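Long-range contact in selenium-binding protein (Sulfolobus tokodaii, PDB 2ECE), which is of unknown function but adopts a beta-propeller fold and, like its family, may bind selenium: residues 92-100 / 108-116. Numbering follows the deposited sequence.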
loop_
_atom_site.group_PDB
_atom_site.type_symbol
_atom_site.label_atom_id
_atom_site.label_comp_id
_atom_site.label_asym_id
_atom_site.label_seq_id
_atom_site.Cartn_x
_atom_site.Cartn_y
_atom_site.Cartn_z
ATOM N N ASN A 92 -9.303 -25.547 4.297
ATOM C CA ASN A 92 -10.217 -24.927 5.244
ATOM C C ASN A 92 -9.906 -23.524 5.744
ATOM O O ASN A 92 -10.165 -23.212 6.906
ATOM C CB ASN A 92 -10.422 -25.859 6.443
ATOM C CG ASN A 92 -10.916 -27.230 6.030
ATOM O OD1 ASN A 92 -11.844 -27.349 5.229
ATOM N ND2 ASN A 92 -10.300 -28.275 6.575
ATOM N N ILE A 93 -9.337 -22.678 4.893
ATOM C CA ILE A 93 -9.094 -21.303 5.303
ATOM C C ILE A 93 -10.085 -20.483 4.490
ATOM O O ILE A 93 -10.418 -20.847 3.368
ATOM C CB ILE A 93 -7.643 -20.831 5.025
ATOM C CG1 ILE A 93 -7.267 -21.057 3.561
ATOM C CG2 ILE A 93 -6.686 -21.542 5.962
ATOM C CD1 ILE A 93 -5.879 -20.534 3.208
ATOM N N GLU A 94 -10.582 -19.398 5.066
ATOM C CA GLU A 94 -11.550 -18.555 4.381
ATOM C C GLU A 94 -11.178 -17.089 4.559
ATOM O O GLU A 94 -10.482 -16.742 5.509
ATOM C CB GLU A 94 -12.956 -18.821 4.945
ATOM C CG GLU A 94 -13.094 -18.565 6.444
ATOM C CD GLU A 94 -14.464 -18.952 6.997
ATOM O OE1 GLU A 94 -15.438 -18.999 6.214
ATOM O OE2 GLU A 94 -14.570 -19.195 8.218
ATOM N N ARG A 95 -11.617 -16.235 3.635
ATOM C CA ARG A 95 -11.333 -14.805 3.744
ATOM C C ARG A 95 -12.233 -14.335 4.875
ATOM O O ARG A 95 -13.396 -13.980 4.655
ATOM C CB ARG A 95 -11.705 -14.071 2.455
ATOM C CG ARG A 95 -11.246 -12.624 2.418
ATOM C CD ARG A 95 -11.969 -11.849 1.332
ATOM N NE ARG A 95 -11.738 -12.367 -0.016
ATOM C CZ ARG A 95 -10.676 -12.088 -0.766
ATOM N NH1 ARG A 95 -9.717 -11.289 -0.308
ATOM N NH2 ARG A 95 -10.582 -12.594 -1.989
ATOM N N ARG A 96 -11.691 -14.323 6.085
ATOM C CA ARG A 96 -12.488 -13.963 7.243
ATOM C C ARG A 96 -11.905 -12.901 8.164
ATOM O O ARG A 96 -12.634 -12.050 8.675
ATOM C CB ARG A 96 -12.767 -15.233 8.049
ATOM C CG ARG A 96 -13.463 -14.998 9.357
ATOM C CD ARG A 96 -13.924 -16.300 9.967
ATOM N NE ARG A 96 -14.693 -16.037 11.176
ATOM C CZ ARG A 96 -15.324 -16.966 11.882
ATOM N NH1 ARG A 96 -15.281 -18.238 11.503
ATOM N NH2 ARG A 96 -16.010 -16.617 12.962
ATOM N N PHE A 97 -10.595 -12.941 8.370
ATOM C CA PHE A 97 -9.969 -11.997 9.281
ATOM C C PHE A 97 -9.092 -10.929 8.663
ATOM O O PHE A 97 -8.335 -11.190 7.727
ATOM C CB PHE A 97 -9.122 -12.755 10.303
ATOM C CG PHE A 97 -9.836 -13.903 10.952
ATOM C CD1 PHE A 97 -9.809 -15.169 10.382
ATOM C CD2 PHE A 97 -10.530 -13.716 12.143
ATOM C CE1 PHE A 97 -10.463 -16.238 10.991
ATOM C CE2 PHE A 97 -11.190 -14.776 12.761
ATOM C CZ PHE A 97 -11.154 -16.040 12.182
ATOM N N LEU A 98 -9.198 -9.720 9.200
ATOM C CA LEU A 98 -8.342 -8.633 8.758
ATOM C C LEU A 98 -7.135 -8.764 9.683
ATOM O O LEU A 98 -7.294 -8.896 10.903
ATOM C CB LEU A 98 -9.008 -7.266 8.968
ATOM C CG LEU A 98 -10.233 -6.931 8.109
ATOM C CD1 LEU A 98 -10.758 -5.544 8.499
ATOM C CD2 LEU A 98 -9.854 -6.961 6.630
ATOM N N ILE A 99 -5.942 -8.760 9.096
ATOM C CA ILE A 99 -4.682 -8.859 9.828
ATOM C C ILE A 99 -4.173 -7.417 9.825
ATOM O O ILE A 99 -3.721 -6.917 8.792
ATOM C CB ILE A 99 -3.693 -9.778 9.072
ATOM C CG1 ILE A 99 -4.367 -11.115 8.758
ATOM C CG2 ILE A 99 -2.444 -10.021 9.901
ATOM C CD1 ILE A 99 -4.803 -11.885 9.986
ATOM N N VAL A 100 -4.262 -6.756 10.982
ATOM C CA VAL A 100 -3.892 -5.349 11.123
ATOM C C VAL A 100 -2.696 -5.093 12.033
ATOM O O VAL A 100 -2.813 -5.154 13.255
ATOM C CB VAL A 100 -5.097 -4.548 11.665
ATOM C CG1 VAL A 100 -4.771 -3.055 11.706
ATOM C CG2 VAL A 100 -6.325 -4.826 10.797
ATOM N N ILE A 108 -0.009 -6.887 16.383
ATOM C CA ILE A 108 -0.844 -7.413 15.298
ATOM C C ILE A 108 -2.237 -7.732 15.826
ATOM O O ILE A 108 -2.390 -8.479 16.801
ATOM C CB ILE A 108 -0.287 -8.714 14.682
ATOM C CG1 ILE A 108 1.124 -8.493 14.138
ATOM C CG2 ILE A 108 -1.200 -9.177 13.525
ATOM C CD1 ILE A 108 1.783 -9.771 13.642
ATOM N N TYR A 109 -3.252 -7.151 15.198
ATOM C CA TYR A 109 -4.623 -7.432 15.597
ATOM C C TYR A 109 -5.215 -8.396 14.575
ATOM O O TYR A 109 -4.919 -8.305 13.376
ATOM C CB TYR A 109 -5.463 -6.151 15.614
ATOM C CG TYR A 109 -4.966 -5.086 16.561
ATOM C CD1 TYR A 109 -4.140 -4.055 16.114
ATOM C CD2 TYR A 109 -5.345 -5.093 17.901
ATOM C CE1 TYR A 109 -3.712 -3.053 16.977
ATOM C CE2 TYR A 109 -4.919 -4.099 18.774
ATOM C CZ TYR A 109 -4.106 -3.080 18.309
ATOM O OH TYR A 109 -3.698 -2.085 19.173
ATOM N N ILE A 110 -6.038 -9.321 15.054
ATOM C CA ILE A 110 -6.718 -10.277 14.190
ATOM C C ILE A 110 -8.177 -9.873 14.370
ATOM O O ILE A 110 -8.747 -10.048 15.453
ATOM C CB ILE A 110 -6.526 -11.731 14.674
ATOM C CG1 ILE A 110 -5.035 -12.028 14.880
ATOM C CG2 ILE A 110 -7.112 -12.695 13.650
ATOM C CD1 ILE A 110 -4.185 -11.865 13.632
ATOM N N ILE A 111 -8.770 -9.318 13.316
ATOM C CA ILE A 111 -10.144 -8.835 13.372
ATOM C C ILE A 111 -11.100 -9.667 12.518
ATOM O O ILE A 111 -10.980 -9.725 11.295
ATOM C CB ILE A 111 -10.187 -7.343 12.956
ATOM C CG1 ILE A 111 -9.245 -6.547 13.864
ATOM C CG2 ILE A 111 -11.608 -6.793 13.064
ATOM C CD1 ILE A 111 -9.068 -5.097 13.474
ATOM N N ASP A 112 -12.056 -10.304 13.190
ATOM C CA ASP A 112 -13.045 -11.173 12.558
ATOM C C ASP A 112 -14.167 -10.372 11.891
ATOM O O ASP A 112 -14.796 -9.531 12.528
ATOM C CB ASP A 112 -13.640 -12.100 13.626
ATOM C CG ASP A 112 -14.370 -13.295 13.036
ATOM O OD1 ASP A 112 -14.596 -13.327 11.807
ATOM O OD2 ASP A 112 -14.726 -14.209 13.811
ATOM N N THR A 113 -14.420 -10.638 10.614
ATOM C CA THR A 113 -15.478 -9.937 9.892
ATOM C C THR A 113 -16.775 -10.750 9.811
ATOM O O THR A 113 -17.732 -10.341 9.143
ATOM C CB THR A 113 -15.046 -9.582 8.460
ATOM O OG1 THR A 113 -14.727 -10.780 7.741
ATOM C CG2 THR A 113 -13.839 -8.656 8.484
ATOM N N LYS A 114 -16.804 -11.900 10.482
ATOM C CA LYS A 114 -17.993 -12.745 10.490
ATOM C C LYS A 114 -18.530 -12.873 11.917
ATOM O O LYS A 114 -17.767 -12.811 12.882
ATOM C CB LYS A 114 -17.670 -14.138 9.922
ATOM C CG LYS A 114 -17.296 -14.124 8.438
ATOM C CD LYS A 114 -17.095 -15.525 7.881
ATOM C CE LYS A 114 -16.563 -15.487 6.444
ATOM N NZ LYS A 114 -17.478 -14.775 5.505
ATOM N N PRO A 115 -19.851 -13.080 12.066
ATOM C CA PRO A 115 -20.848 -13.218 11.002
ATOM C C PRO A 115 -21.398 -11.906 10.430
ATOM O O PRO A 115 -22.154 -11.932 9.457
ATOM C CB PRO A 115 -21.937 -14.037 11.677
ATOM C CG PRO A 115 -21.947 -13.447 13.044
ATOM C CD PRO A 115 -20.464 -13.367 13.378
ATOM N N ASN A 116 -21.036 -10.773 11.030
ATOM C CA ASN A 116 -21.516 -9.477 10.555
ATOM C C ASN A 116 -20.368 -8.615 10.032
ATOM O O ASN A 116 -19.638 -7.999 10.811
ATOM C CB ASN A 116 -22.237 -8.737 11.682
ATOM C CG ASN A 116 -22.926 -7.473 11.195
ATOM O OD1 ASN A 116 -23.524 -6.736 11.985
ATOM N ND2 ASN A 116 -22.854 -7.219 9.888
#
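Arg96 meets Asp112 with two nitrogens, a worked example of a bidentate, side-on salt bridge fastening the open end of a beta hairpin. Arg96 NE points to Asp112 OD1 at 2.8 Å, nearly straight and within the guanidinium plane, whereas NH2 of Arg96 takes the syn lone pair of Asp112 OD2 at 2.9 Å by a more bent path; the guanidinium and carboxylate planes stand 46° apart. With CG anti to the backbone N (chi1 174°) and an extended chain, the arginine lays its CG over the centre of the Phe97 ring, whose CE2 lies 3.5 Å from Asp112 CG. Asp112 OD1 also accepts from the backbone N of Lys114, closing an Asx turn; this donor and Arg96 NE arrive from opposite faces of the carboxylate, which should limit its rotation. Lys114 runs its aliphatic chain past that of Arg96. The strands, 97-101 and 108-112, are the two middle ones of a four-stranded antiparallel blade of the propeller. Leu98 with Ile111 and Val100 with Tyr109 are the hydrogen-bonded pairs between these two strands. On the side of the sheet that carries Phe97, Ile99 and Ile110 run alongside each other in the same direction, with their CD1 atoms 3.7 Å apart; Ile99 also packs against Ile150 and Ile152 of the next blade. On the other side Val100 CG2 touches Ile111 CD1 at 3.8 Å, and Tyr109 turns its ring edge to Val100 O while its hydroxyl bonds to Asp71. Past the last bridge, Arg96 O is gripped twice by Thr113, through N at 3.0 Å and OG1 at 2.6 Å.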